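Local coordinates for putative sugar binding protein (Salmonella enterica subsp. enterica serovar Typhimurium, PDB 3KNZ) that probably binds carbohydrate derivatives, perhaps sugar phosphates, through its SIS (sugar isomerase) fold, at residues I303-E308 with F316-D321; A232-T237 with F324-Y329; I226-P231 with E240-M245; R26-L31 with R194-F199. One frame throughout, in Å; residues are numbered along the deposited sequence.

Overall arrangement
Contacts 1 and 3 both belong to the parallel sheet that includes strands 225-230 and 300-304, although their nearest atoms remain about 7 Å apart. Contact 2 joins helices 235-249 and 326-339; its centre is about 11 Å from that of contact 3, with which it shares helix 235-249, and about 13 Å from that of contact 1, which it touches through Tyr329 and Glu328. Contact 4 lies at the helical layer across the chain's centre from contact 3, about 24 Å between centres. It is tied to contact 1 by a salt bridge, Arg194 NH1 to Asp321 OD1 at 2.9 Å, and to contact 2 by packing of Phe324 and Phe327.

Contact 1: I303-E308 with F316-D321; sequences IGPQVE and FPFVND
The C-terminal end of strand 300-304, in the parallel sheet of an SIS-type alpha/beta fold, is joined here at Gly304 and Pro305 to the loop that leaves short strand 314-315 for helix 326-339. The backbone link is Phe316 N to Gly304 O at 3.2 Å, fairly straight at 159°, with the donor lying above the carbonyl plane. One residue on, Phe316 O receives a CA-H...O contact from Pro305 CA at 3.2 Å. That same oxygen also accepts Phe318 N and closes an inverse gamma turn centred on Pro317, and beyond the turn the Phe318 side chain points toward the strand end.

CD2, CE2 and CZ of the Phe318 ring meet Pro305, Gly304 and Ile303 in turn. CE2 lies 3.7 Å from Gly304 CA, a close approach to bare backbone, and CZ meets Ile303 CG2 at 3.6 Å. The methyl reaches it because CG2 stands anti to the backbone N of Ile303. Pro305 presents its N near the plane of the Phe318 ring, at the edge, while Phe316 CD2 sits above the centre of one face. Tyr329, on helix 326-339, stacks with this ring. Asn320 arrives from the direction opposite to Pro305; its amide is held by Tyr329 OH at OD1 and by Pro280 O at ND2, and ND2 rests 3.4 Å from Pro305 CG.

Contact 2: A232-T237 with F324-Y329; sequences ATLFGT and FAVFEY
Leu234 lies between Val326 and Tyr329, and its two methyls divide the work. CD1 goes to the tyrosine: it sits over one face of the ring, 4.3 Å from the centroid and 24° off the normal, a CH-pi contact displaced toward the rim, with CG of Tyr329 its nearest atom at 4.0 Å. CD2 goes to the valine, where it meets Val326 CG1 at 4.0 Å. Both leucine pairings are oblique, and the two methyls touch residues three apart in the sequence, Val326 and Tyr329.

Thr237 makes a different kind of approach, in the first turn of its own helix. With OG1 beside the backbone N (chi1 -55°), the methyl CG2 falls anti to that N and is carried against the backbone of Tyr329, 3.8 Å from the carbonyl carbon C. The hydroxyl meets a water that bridges to the other segment: it lies 2.7 Å from Thr237 OG1 and donates to Val326 O, also at 2.7 Å. This bridge is the polar element of an otherwise apolar contact, and it gives Val326 O a hydrogen bond at the start of helix 326-339.

Leu234 occupies the N-cap position of helix 235-249, so the contact joins the beginnings of two helices. Helix 59-76 borders the site through Thr67, which touches Val326, while helix 161-179 packs on both Phe324 and Phe327 and helix 185-215 meets the same two rings, Phe327 through an edge-to-face pairing with Phe199.

Contact 3: I226-P231 with E240-M245; sequences IRLTGP and EGALKM
Ile226 opens the strand side of the contact by reaching toward selenomethionine Met245. Its CD1 meets the terminal methyl CE at 3.8 Å, and the two side chains cross at about a right angle. Met245 gets there through a bend at the end of its chain: chi3 of 65° folds CE back from the direction set by CG and SE, which brings the methyl against the isoleucine.

The next residue, Arg227, points to the other side of the sheet, as alternation along a strand requires, and Leu228 returns to the helix side. It makes the rest of the contacts, through one branch. CD1 lies 3.7 Å from Ala242 N and 3.9 Å from Gly241 C, so the methyl rests on helix backbone where Gly241 has no side chain to hold it off. The same CD1 is 4.3 Å from Ala242 CB and 4.0 Å from Met245 SE, placing it in a notch between successive turns of the helix. The contact is made by apolar side chains and helix backbone, and its five touching residues are all buried.

Strand 226-230 and helix 240-245 run nearly antiparallel, with 163° between their directions and 9.0 Å between axes. This is the geometry of a beta-alpha-beta crossover, here strand 225-230, helix 235-249 and strand 253-257. Strands 253-257 and 273-278 flank strand 225-230: Val253 touches Ile226, Leu228 and Met245, and Ile276 adds to the two strand residues. Helix 326-339 closes over the group with Leu333, Leu336 and Cys337.

Contact 4: R26-L31 with R194-F199; sequences RLLEML and RMEKTF
Phe199 leaves its helix with CG anti to the carbonyl carbon (chi1 -58°), which aims the side chain at Leu27, and a chi2 of -28° turns the ring so that one face is laid against that leucine. Leu27 CB stands over the centre of this face, 3.7 Å from the centroid and only 8° off the normal, a CH-pi contact close to perpendicular. Farther out, Leu27 CD1 reaches Phe199 CE1 at 3.6 Å. The opposite face is met by Met195 O of the ring's own helix, near the rim, so the phenyl is held between a neighbouring side chain and the preceding turn.

Leu28 works beside the ring. Its CD2 touches Phe199 CB at 3.9 Å and Glu196 CG at 3.8 Å, packing on the aliphatic part of the glutamate, whose chain extends past it. Leu31, one turn further, splits its branches: CD2 goes to the selenium of selenomethionine Met195 at 3.7 Å, while CD1 lies 3.8 Å from Glu196 N and also contacts Phe199 CD2.

Helix 161-179 also packs here, with Leu167 on Leu27 and Leu174 on Met195, and Phe327 of helix 326-339 meets the Phe199 ring edge-to-face. The two segments run nearly antiparallel, with axes 9.7 Å apart. What results is an antiparallel helix pair, three leucines of helix 15-32 packed on Phe199, Met195 and the aliphatic part of Glu196, joining the N-terminal helix to the long helix 185-215, which lies in the chain between the two parallel sheets of this SIS-type protein.

Contact 1: I303-E308 with F316-D321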
loop_
_atom_site.group_PDB
_atom_site.type_symbol
_atom_site.label_atom_id
_atom_site.label_comp_id
_atom_site.label_asym_id
_atom_site.label_seq_id
_atom_site.Cartn_x
_atom_site.Cartn_y
_atom_site.Cartn_z
ATOM N N ILE A 303 18.520 -14.797 5.493
ATOM C CA ILE A 303 18.992 -14.150 6.706
ATOM C C ILE A 303 18.184 -14.612 7.901
ATOM O O ILE A 303 16.983 -14.395 7.961
ATOM C CB ILE A 303 18.834 -12.625 6.610
ATOM C CG1 ILE A 303 19.652 -12.068 5.436
ATOM C CG2 ILE A 303 19.257 -11.970 7.920
ATOM C CD1 ILE A 303 19.289 -10.632 5.060
ATOM N N GLY A 304 18.848 -15.246 8.859
ATOM C CA GLY A 304 18.167 -15.724 10.058
ATOM C C GLY A 304 19.105 -16.451 10.994
ATOM O O GLY A 304 20.266 -16.662 10.660
ATOM N N PRO A 305 18.608 -16.829 12.177
ATOM C CA PRO A 305 19.413 -17.556 13.157
ATOM C C PRO A 305 19.644 -19.019 12.806
ATOM O O PRO A 305 20.683 -19.567 13.158
ATOM C CB PRO A 305 18.593 -17.447 14.447
ATOM C CG PRO A 305 17.211 -17.216 13.999
ATOM C CD PRO A 305 17.293 -16.449 12.713
ATOM N N GLN A 306 18.703 -19.655 12.116
ATOM C CA GLN A 306 18.863 -21.072 11.773
ATOM C C GLN A 306 19.007 -21.371 10.275
ATOM O O GLN A 306 18.844 -22.506 9.848
ATOM C CB GLN A 306 17.747 -21.899 12.419
ATOM C CG GLN A 306 17.990 -22.099 13.915
ATOM C CD GLN A 306 16.921 -22.928 14.598
ATOM O OE1 GLN A 306 15.791 -22.476 14.796
ATOM N NE2 GLN A 306 17.290 -24.139 15.004
ATOM N N VAL A 307 19.339 -20.362 9.484
ATOM C CA VAL A 307 19.524 -20.574 8.060
ATOM C C VAL A 307 20.799 -21.382 7.865
ATOM O O VAL A 307 21.757 -21.239 8.634
ATOM C CB VAL A 307 19.597 -19.245 7.277
ATOM C CG1 VAL A 307 18.312 -18.449 7.477
ATOM C CG2 VAL A 307 20.811 -18.424 7.689
ATOM N N GLU A 308 20.805 -22.245 6.851
ATOM C CA GLU A 308 21.975 -23.072 6.579
ATOM C C GLU A 308 23.193 -22.182 6.392
ATOM O O GLU A 308 23.116 -21.126 5.759
ATOM C CB GLU A 308 21.780 -23.948 5.345
ATOM C CG GLU A 308 22.895 -24.972 5.199
ATOM C CD GLU A 308 22.803 -25.780 3.928
ATOM O OE1 GLU A 308 21.953 -25.453 3.071
ATOM O OE2 GLU A 308 23.597 -26.737 3.784
ATOM N N PHE A 316 23.146 -15.769 11.765
ATOM C CA PHE A 316 23.573 -14.928 12.868
ATOM C C PHE A 316 22.638 -15.086 14.063
ATOM O O PHE A 316 21.429 -15.198 13.895
ATOM C CB PHE A 316 23.606 -13.471 12.398
ATOM C CG PHE A 316 23.907 -12.481 13.488
ATOM C CD1 PHE A 316 25.216 -12.113 13.766
ATOM C CD2 PHE A 316 22.878 -11.907 14.227
ATOM C CE1 PHE A 316 25.499 -11.200 14.776
ATOM C CE2 PHE A 316 23.153 -10.990 15.226
ATOM C CZ PHE A 316 24.467 -10.636 15.504
ATOM N N PRO A 317 23.197 -15.087 15.280
ATOM C CA PRO A 317 22.381 -15.258 16.483
ATOM C C PRO A 317 21.550 -14.026 16.862
ATOM O O PRO A 317 21.844 -13.360 17.840
ATOM C CB PRO A 317 23.429 -15.552 17.565
ATOM C CG PRO A 317 24.663 -14.867 17.089
ATOM C CD PRO A 317 24.635 -14.977 15.597
ATOM N N PHE A 318 20.517 -13.725 16.090
ATOM C CA PHE A 318 19.665 -12.581 16.387
ATOM C C PHE A 318 19.013 -12.737 17.745
ATOM O O PHE A 318 18.747 -13.852 18.178
ATOM C CB PHE A 318 18.531 -12.464 15.363
ATOM C CG PHE A 318 18.991 -12.158 13.975
ATOM C CD1 PHE A 318 19.082 -10.851 13.541
ATOM C CD2 PHE A 318 19.323 -13.178 13.102
ATOM C CE1 PHE A 318 19.505 -10.560 12.263
ATOM C CE2 PHE A 318 19.745 -12.895 11.824
ATOM C CZ PHE A 318 19.839 -11.582 11.403
ATOM N N VAL A 319 18.752 -11.614 18.405
ATOM C CA VAL A 319 18.011 -11.620 19.654
ATOM C C VAL A 319 16.607 -12.150 19.347
ATOM O O VAL A 319 16.020 -12.870 20.152
ATOM C CB VAL A 319 17.959 -10.207 20.292
ATOM C CG1 VAL A 319 16.963 -10.147 21.443
ATOM C CG2 VAL A 319 19.348 -9.791 20.759
ATOM N N ASN A 320 16.088 -11.819 18.164
ATOM C CA ASN A 320 14.758 -12.284 17.714
ATOM C C ASN A 320 13.571 -11.966 18.611
ATOM O O ASN A 320 12.624 -12.745 18.695
ATOM C CB ASN A 320 14.759 -13.787 17.392
ATOM C CG ASN A 320 14.882 -14.073 15.908
ATOM O OD1 ASN A 320 14.986 -13.165 15.086
ATOM N ND2 ASN A 320 14.834 -15.338 15.558
ATOM N N ASP A 321 13.614 -10.815 19.267
ATOM C CA ASP A 321 12.502 -10.372 20.089
ATOM C C ASP A 321 11.301 -10.232 19.150
ATOM O O ASP A 321 11.431 -9.640 18.074
ATOM C CB ASP A 321 12.861 -9.039 20.735
ATOM C CG ASP A 321 11.844 -8.586 21.741
ATOM O OD1 ASP A 321 10.683 -8.329 21.352
ATOM O OD2 ASP A 321 12.224 -8.446 22.921
#

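Contact 2: A232-T237 with F324-Y329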
loop_
_atom_site.group_PDB
_atom_site.type_symbol
_atom_site.label_atom_id
_atom_site.label_comp_id
_atom_site.label_asym_id
_atom_site.label_seq_id
_atom_site.Cartn_x
_atom_site.Cartn_y
_atom_site.Cartn_z
ATOM N N ALA A 232 4.947 -11.447 7.296
ATOM C CA ALA A 232 4.154 -10.250 7.549
ATOM C C ALA A 232 4.779 -9.365 8.622
ATOM O O ALA A 232 4.863 -8.146 8.463
ATOM C CB ALA A 232 2.758 -10.642 7.965
ATOM N N THR A 233 5.234 -9.987 9.705
ATOM C CA THR A 233 5.834 -9.260 10.825
ATOM C C THR A 233 7.074 -8.424 10.478
ATOM O O THR A 233 7.549 -7.648 11.311
ATOM C CB THR A 233 6.210 -10.224 11.935
ATOM O OG1 THR A 233 7.010 -11.274 11.381
ATOM C CG2 THR A 233 4.958 -10.806 12.570
ATOM N N LEU A 234 7.606 -8.582 9.269
ATOM C CA LEU A 234 8.767 -7.803 8.840
ATOM C C LEU A 234 8.509 -7.097 7.497
ATOM O O LEU A 234 9.439 -6.795 6.744
ATOM C CB LEU A 234 10.014 -8.698 8.756
ATOM C CG LEU A 234 10.534 -9.261 10.085
ATOM C CD1 LEU A 234 11.714 -10.201 9.864
ATOM C CD2 LEU A 234 10.922 -8.131 11.027
ATOM N N PHE A 235 7.241 -6.828 7.201
ATOM C CA PHE A 235 6.899 -6.195 5.940
ATOM C C PHE A 235 7.511 -4.801 5.855
ATOM O O PHE A 235 8.082 -4.430 4.831
ATOM C CB PHE A 235 5.386 -6.162 5.735
ATOM C CG PHE A 235 4.968 -5.521 4.444
ATOM C CD1 PHE A 235 5.270 -6.118 3.232
ATOM C CD2 PHE A 235 4.261 -4.325 4.440
ATOM C CE1 PHE A 235 4.888 -5.538 2.032
ATOM C CE2 PHE A 235 3.861 -3.749 3.246
ATOM C CZ PHE A 235 4.187 -4.359 2.039
ATOM N N GLY A 236 7.409 -4.032 6.935
ATOM C CA GLY A 236 8.001 -2.692 6.967
ATOM C C GLY A 236 9.497 -2.745 6.702
ATOM O O GLY A 236 10.051 -1.860 6.041
ATOM N N THR A 237 10.135 -3.803 7.205
ATOM C CA THR A 237 11.567 -4.031 7.052
ATOM C C THR A 237 12.015 -4.235 5.608
ATOM O O THR A 237 12.977 -3.612 5.170
ATOM C CB THR A 237 12.002 -5.268 7.842
ATOM O OG1 THR A 237 11.591 -5.127 9.207
ATOM C CG2 THR A 237 13.517 -5.462 7.751
ATOM N N PHE A 324 10.862 -6.357 18.995
ATOM C CA PHE A 324 11.992 -5.489 18.685
ATOM C C PHE A 324 12.994 -6.006 17.664
ATOM O O PHE A 324 13.942 -5.299 17.323
ATOM C CB PHE A 324 12.681 -5.092 19.990
ATOM C CG PHE A 324 11.709 -4.679 21.064
ATOM C CD1 PHE A 324 10.794 -3.661 20.827
ATOM C CD2 PHE A 324 11.694 -5.313 22.294
ATOM C CE1 PHE A 324 9.876 -3.279 21.806
ATOM C CE2 PHE A 324 10.783 -4.937 23.270
ATOM C CZ PHE A 324 9.875 -3.913 23.025
ATOM N N ALA A 325 12.772 -7.209 17.144
ATOM C CA ALA A 325 13.659 -7.749 16.114
ATOM C C ALA A 325 13.654 -6.846 14.870
ATOM O O ALA A 325 14.532 -6.938 14.016
ATOM C CB ALA A 325 13.248 -9.161 15.747
ATOM N N VAL A 326 12.663 -5.971 14.766
ATOM C CA VAL A 326 12.591 -5.065 13.625
ATOM C C VAL A 326 13.841 -4.170 13.547
ATOM O O VAL A 326 14.260 -3.771 12.459
ATOM C CB VAL A 326 11.297 -4.214 13.648
ATOM C CG1 VAL A 326 10.073 -5.125 13.573
ATOM C CG2 VAL A 326 11.248 -3.333 14.884
ATOM N N PHE A 327 14.450 -3.878 14.693
ATOM C CA PHE A 327 15.661 -3.059 14.720
ATOM C C PHE A 327 16.896 -3.839 14.229
ATOM O O PHE A 327 17.918 -3.245 13.881
ATOM C CB PHE A 327 15.921 -2.534 16.139
ATOM C CG PHE A 327 14.812 -1.666 16.701
ATOM C CD1 PHE A 327 14.653 -0.353 16.279
ATOM C CD2 PHE A 327 13.969 -2.144 17.686
ATOM C CE1 PHE A 327 13.654 0.451 16.806
ATOM C CE2 PHE A 327 12.970 -1.342 18.218
ATOM C CZ PHE A 327 12.810 -0.046 17.771
ATOM N N GLU A 328 16.799 -5.168 14.211
ATOM C CA GLU A 328 17.910 -6.033 13.795
ATOM C C GLU A 328 17.898 -6.393 12.321
ATOM O O GLU A 328 18.909 -6.244 11.635
ATOM C CB GLU A 328 17.897 -7.359 14.574
ATOM C CG GLU A 328 18.273 -7.284 16.045
ATOM C CD GLU A 328 18.307 -8.661 16.697
ATOM O OE1 GLU A 328 19.400 -9.107 17.102
ATOM O OE2 GLU A 328 17.252 -9.316 16.772
ATOM N N TYR A 329 16.765 -6.902 11.840
ATOM C CA TYR A 329 16.675 -7.378 10.453
ATOM C C TYR A 329 16.835 -6.323 9.338
ATOM O O TYR A 329 17.077 -6.684 8.190
ATOM C CB TYR A 329 15.400 -8.212 10.260
ATOM C CG TYR A 329 15.489 -9.564 10.934
ATOM C CD1 TYR A 329 16.099 -10.635 10.294
ATOM C CD2 TYR A 329 14.986 -9.770 12.213
ATOM C CE1 TYR A 329 16.200 -11.878 10.904
ATOM C CE2 TYR A 329 15.080 -11.014 12.829
ATOM C CZ TYR A 329 15.693 -12.062 12.166
ATOM O OH TYR A 329 15.806 -13.302 12.754
HETATM O O HOH W 1 12.810 -2.964 10.380
#

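Contact 3: I226-P231 with E240-M245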
loop_
_atom_site.group_PDB
_atom_site.type_symbol
_atom_site.label_atom_id
_atom_site.label_comp_id
_atom_site.label_asym_id
_atom_site.label_seq_id
_atom_site.Cartn_x
_atom_site.Cartn_y
_atom_site.Cartn_z
ATOM N N ILE A 226 16.807 -7.117 -7.668
ATOM C CA ILE A 226 16.792 -7.797 -6.398
ATOM C C ILE A 226 15.397 -7.758 -5.813
ATOM O O ILE A 226 14.727 -6.737 -5.867
ATOM C CB ILE A 226 17.778 -7.113 -5.430
ATOM C CG1 ILE A 226 19.190 -7.137 -6.040
ATOM C CG2 ILE A 226 17.723 -7.774 -4.051
ATOM C CD1 ILE A 226 20.220 -6.266 -5.315
ATOM N N ARG A 227 14.968 -8.883 -5.257
ATOM C CA ARG A 227 13.664 -8.978 -4.635
ATOM C C ARG A 227 13.877 -9.418 -3.187
ATOM O O ARG A 227 14.636 -10.353 -2.915
ATOM C CB ARG A 227 12.815 -10.005 -5.377
ATOM C CG ARG A 227 12.786 -9.830 -6.895
ATOM C CD ARG A 227 11.988 -8.619 -7.335
ATOM N NE ARG A 227 12.064 -8.428 -8.782
ATOM C CZ ARG A 227 11.294 -7.595 -9.485
ATOM N NH1 ARG A 227 10.356 -6.876 -8.894
ATOM N NH2 ARG A 227 11.450 -7.500 -10.799
ATOM N N LEU A 228 13.219 -8.731 -2.262
ATOM C CA LEU A 228 13.332 -9.041 -0.846
ATOM C C LEU A 228 11.998 -9.560 -0.365
ATOM O O LEU A 228 10.965 -9.020 -0.742
ATOM C CB LEU A 228 13.651 -7.778 -0.046
ATOM C CG LEU A 228 14.748 -6.887 -0.604
ATOM C CD1 LEU A 228 15.040 -5.771 0.395
ATOM C CD2 LEU A 228 15.991 -7.702 -0.897
ATOM N N THR A 229 12.004 -10.594 0.462
ATOM C CA THR A 229 10.756 -11.110 1.005
ATOM C C THR A 229 10.916 -11.424 2.477
ATOM O O THR A 229 12.028 -11.538 2.988
ATOM C CB THR A 229 10.273 -12.384 0.283
ATOM O OG1 THR A 229 8.919 -12.682 0.675
ATOM C CG2 THR A 229 11.172 -13.562 0.621
ATOM N N GLY A 230 9.791 -11.555 3.161
ATOM C CA GLY A 230 9.801 -11.885 4.575
ATOM C C GLY A 230 8.394 -12.057 5.086
ATOM O O GLY A 230 7.430 -11.731 4.387
ATOM N N PRO A 231 8.265 -12.572 6.314
ATOM C CA PRO A 231 6.940 -12.757 6.892
ATOM C C PRO A 231 6.266 -11.417 7.137
ATOM O O PRO A 231 6.935 -10.386 7.158
ATOM C CB PRO A 231 7.222 -13.473 8.218
ATOM C CG PRO A 231 8.619 -13.103 8.560
ATOM C CD PRO A 231 9.340 -12.960 7.246
ATOM N N GLU A 240 11.363 -0.928 3.509
ATOM C CA GLU A 240 12.386 0.088 3.756
ATOM C C GLU A 240 13.714 -0.342 3.179
ATOM O O GLU A 240 14.444 0.471 2.616
ATOM C CB GLU A 240 12.543 0.351 5.258
ATOM C CG GLU A 240 13.700 1.292 5.641
ATOM C CD GLU A 240 13.546 2.703 5.106
ATOM O OE1 GLU A 240 12.520 2.996 4.456
ATOM O OE2 GLU A 240 14.453 3.527 5.348
ATOM N N GLY A 241 14.045 -1.616 3.332
ATOM C CA GLY A 241 15.281 -2.129 2.774
ATOM C C GLY A 241 15.262 -2.009 1.260
ATOM O O GLY A 241 16.275 -1.698 0.633
ATOM N N ALA A 242 14.100 -2.254 0.669
ATOM C CA ALA A 242 13.968 -2.188 -0.772
ATOM C C ALA A 242 14.214 -0.759 -1.256
ATOM O O ALA A 242 14.990 -0.524 -2.188
ATOM C CB ALA A 242 12.589 -2.676 -1.203
ATOM N N LEU A 243 13.554 0.191 -0.607
ATOM C CA LEU A 243 13.673 1.586 -0.988
ATOM C C LEU A 243 15.103 2.097 -0.859
ATOM O O LEU A 243 15.575 2.797 -1.745
ATOM C CB LEU A 243 12.710 2.460 -0.166
ATOM C CG LEU A 243 12.784 3.964 -0.481
ATOM C CD1 LEU A 243 12.577 4.194 -1.977
ATOM C CD2 LEU A 243 11.795 4.786 0.347
ATOM N N LYS A 244 15.806 1.739 0.215
ATOM C CA LYS A 244 17.174 2.240 0.397
ATOM C C LYS A 244 18.135 1.652 -0.629
ATOM O O LYS A 244 18.983 2.369 -1.166
ATOM C CB LYS A 244 17.710 1.982 1.804
ATOM C CG LYS A 244 16.806 2.438 2.925
ATOM C CD LYS A 244 16.254 3.845 2.756
ATOM C CE LYS A 244 17.290 4.908 2.942
ATOM N NZ LYS A 244 16.609 6.221 2.961
HETATM N N MSE A 245 18.009 0.357 -0.907
HETATM C CA MSE A 245 18.877 -0.289 -1.896
HETATM C C MSE A 245 18.634 0.293 -3.284
HETATM O O MSE A 245 19.579 0.500 -4.036
HETATM C CB MSE A 245 18.669 -1.799 -1.895
HETATM C CG MSE A 245 19.043 -2.423 -0.570
HETATM SE SE MSE A 245 18.606 -4.283 -0.469
HETATM C CE MSE A 245 19.818 -4.918 -1.835
#

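Contact 4: R26-L31 with R194-F199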
loop_
_atom_site.group_PDB
_atom_site.type_symbol
_atom_site.label_atom_id
_atom_site.label_comp_id
_atom_site.label_asym_id
_atom_site.label_seq_id
_atom_site.Cartn_x
_atom_site.Cartn_y
_atom_site.Cartn_z
ATOM N N ARG A 26 22.631 5.926 19.930
ATOM C CA ARG A 26 21.567 6.925 19.827
ATOM C C ARG A 26 20.250 6.340 20.348
ATOM O O ARG A 26 19.493 7.016 21.044
ATOM C CB ARG A 26 21.375 7.400 18.383
ATOM C CG ARG A 26 22.532 8.189 17.758
ATOM C CD ARG A 26 22.760 9.551 18.397
ATOM N NE ARG A 26 23.486 9.476 19.665
ATOM C CZ ARG A 26 24.815 9.509 19.785
ATOM N NH1 ARG A 26 25.590 9.610 18.718
ATOM N NH2 ARG A 26 25.382 9.434 20.983
ATOM N N LEU A 27 19.992 5.078 20.017
ATOM C CA LEU A 27 18.755 4.417 20.430
ATOM C C LEU A 27 18.701 4.197 21.936
ATOM O O LEU A 27 17.650 4.356 22.550
ATOM C CB LEU A 27 18.584 3.093 19.690
ATOM C CG LEU A 27 18.365 3.222 18.178
ATOM C CD1 LEU A 27 18.237 1.837 17.531
ATOM C CD2 LEU A 27 17.134 4.063 17.886
ATOM N N LEU A 28 19.831 3.823 22.530
ATOM C CA LEU A 28 19.902 3.614 23.973
ATOM C C LEU A 28 19.585 4.913 24.708
ATOM O O LEU A 28 18.835 4.915 25.684
ATOM C CB LEU A 28 21.286 3.086 24.373
ATOM C CG LEU A 28 21.588 1.617 24.045
ATOM C CD1 LEU A 28 23.085 1.351 24.005
ATOM C CD2 LEU A 28 20.883 0.671 25.025
ATOM N N GLU A 29 20.152 6.016 24.232
ATOM C CA GLU A 29 19.897 7.329 24.826
ATOM C C GLU A 29 18.407 7.654 24.860
ATOM O O GLU A 29 17.910 8.191 25.844
ATOM C CB GLU A 29 20.641 8.419 24.050
ATOM C CG GLU A 29 22.148 8.392 24.256
ATOM C CD GLU A 29 22.908 9.204 23.220
ATOM O OE1 GLU A 29 22.305 9.565 22.185
ATOM O OE2 GLU A 29 24.117 9.454 23.429
HETATM N N MSE A 30 17.693 7.321 23.790
HETATM C CA MSE A 30 16.264 7.620 23.712
HETATM C C MSE A 30 15.451 6.924 24.795
HETATM O O MSE A 30 14.424 7.450 25.221
HETATM C CB MSE A 30 15.707 7.268 22.331
HETATM C CG MSE A 30 16.164 8.210 21.240
HETATM SE SE MSE A 30 15.346 7.803 19.540
HETATM C CE MSE A 30 13.471 8.042 19.998
ATOM N N LEU A 31 15.910 5.752 25.234
ATOM C CA LEU A 31 15.214 5.003 26.280
ATOM C C LEU A 31 15.242 5.704 27.634
ATOM O O LEU A 31 14.339 5.518 28.445
ATOM C CB LEU A 31 15.839 3.620 26.469
ATOM C CG LEU A 31 15.763 2.648 25.301
ATOM C CD1 LEU A 31 16.416 1.327 25.697
ATOM C CD2 LEU A 31 14.314 2.449 24.901
ATOM N N ARG A 194 14.169 -5.356 27.229
ATOM C CA ARG A 194 14.150 -5.971 25.917
ATOM C C ARG A 194 14.698 -5.043 24.839
ATOM O O ARG A 194 15.546 -5.450 24.047
ATOM C CB ARG A 194 12.740 -6.456 25.571
ATOM C CG ARG A 194 12.295 -7.657 26.408
ATOM C CD ARG A 194 11.210 -8.428 25.690
ATOM N NE ARG A 194 9.871 -7.896 25.887
ATOM C CZ ARG A 194 8.901 -7.935 24.977
ATOM N NH1 ARG A 194 9.127 -8.382 23.743
ATOM N NH2 ARG A 194 7.711 -7.447 25.286
HETATM N N MSE A 195 14.227 -3.800 24.822
HETATM C CA MSE A 195 14.700 -2.828 23.839
HETATM C C MSE A 195 16.196 -2.643 23.990
HETATM O O MSE A 195 16.935 -2.671 23.008
HETATM C CB MSE A 195 13.985 -1.482 23.998
HETATM C CG MSE A 195 12.522 -1.502 23.561
HETATM SE SE MSE A 195 11.616 0.141 24.020
HETATM C CE MSE A 195 9.830 -0.296 23.434
ATOM N N GLU A 196 16.624 -2.469 25.236
ATOM C CA GLU A 196 18.026 -2.282 25.574
ATOM C C GLU A 196 18.867 -3.506 25.183
ATOM O O GLU A 196 19.995 -3.363 24.723
ATOM C CB GLU A 196 18.150 -2.004 27.072
ATOM C CG GLU A 196 19.564 -1.769 27.558
ATOM C CD GLU A 196 19.671 -1.708 29.075
ATOM O OE1 GLU A 196 18.835 -2.314 29.786
ATOM O OE2 GLU A 196 20.615 -1.061 29.565
ATOM N N LYS A 197 18.335 -4.706 25.366
ATOM C CA LYS A 197 19.087 -5.893 24.994
ATOM C C LYS A 197 19.283 -5.926 23.474
ATOM O O LYS A 197 20.389 -6.190 22.995
ATOM C CB LYS A 197 18.398 -7.166 25.476
ATOM C CG LYS A 197 19.207 -8.442 25.222
ATOM C CD LYS A 197 18.465 -9.681 25.694
ATOM C CE LYS A 197 19.209 -10.959 25.343
ATOM N NZ LYS A 197 18.426 -12.177 25.707
ATOM N N THR A 198 18.218 -5.650 22.722
ATOM C CA THR A 198 18.311 -5.613 21.266
ATOM C C THR A 198 19.317 -4.542 20.830
ATOM O O THR A 198 20.188 -4.803 19.995
ATOM C CB THR A 198 16.929 -5.371 20.589
ATOM O OG1 THR A 198 16.067 -6.490 20.828
ATOM C CG2 THR A 198 17.077 -5.199 19.080
ATOM N N PHE A 199 19.231 -3.351 21.415
ATOM C CA PHE A 199 20.152 -2.286 21.028
ATOM C C PHE A 199 21.618 -2.639 21.315
ATOM O O PHE A 199 22.495 -2.340 20.503
ATOM C CB PHE A 199 19.770 -0.939 21.657
ATOM C CG PHE A 199 18.371 -0.469 21.303
ATOM C CD1 PHE A 199 17.770 -0.837 20.104
ATOM C CD2 PHE A 199 17.690 0.403 22.136
ATOM C CE1 PHE A 199 16.501 -0.400 19.786
ATOM C CE2 PHE A 199 16.425 0.851 21.817
ATOM C CZ PHE A 199 15.831 0.450 20.640
#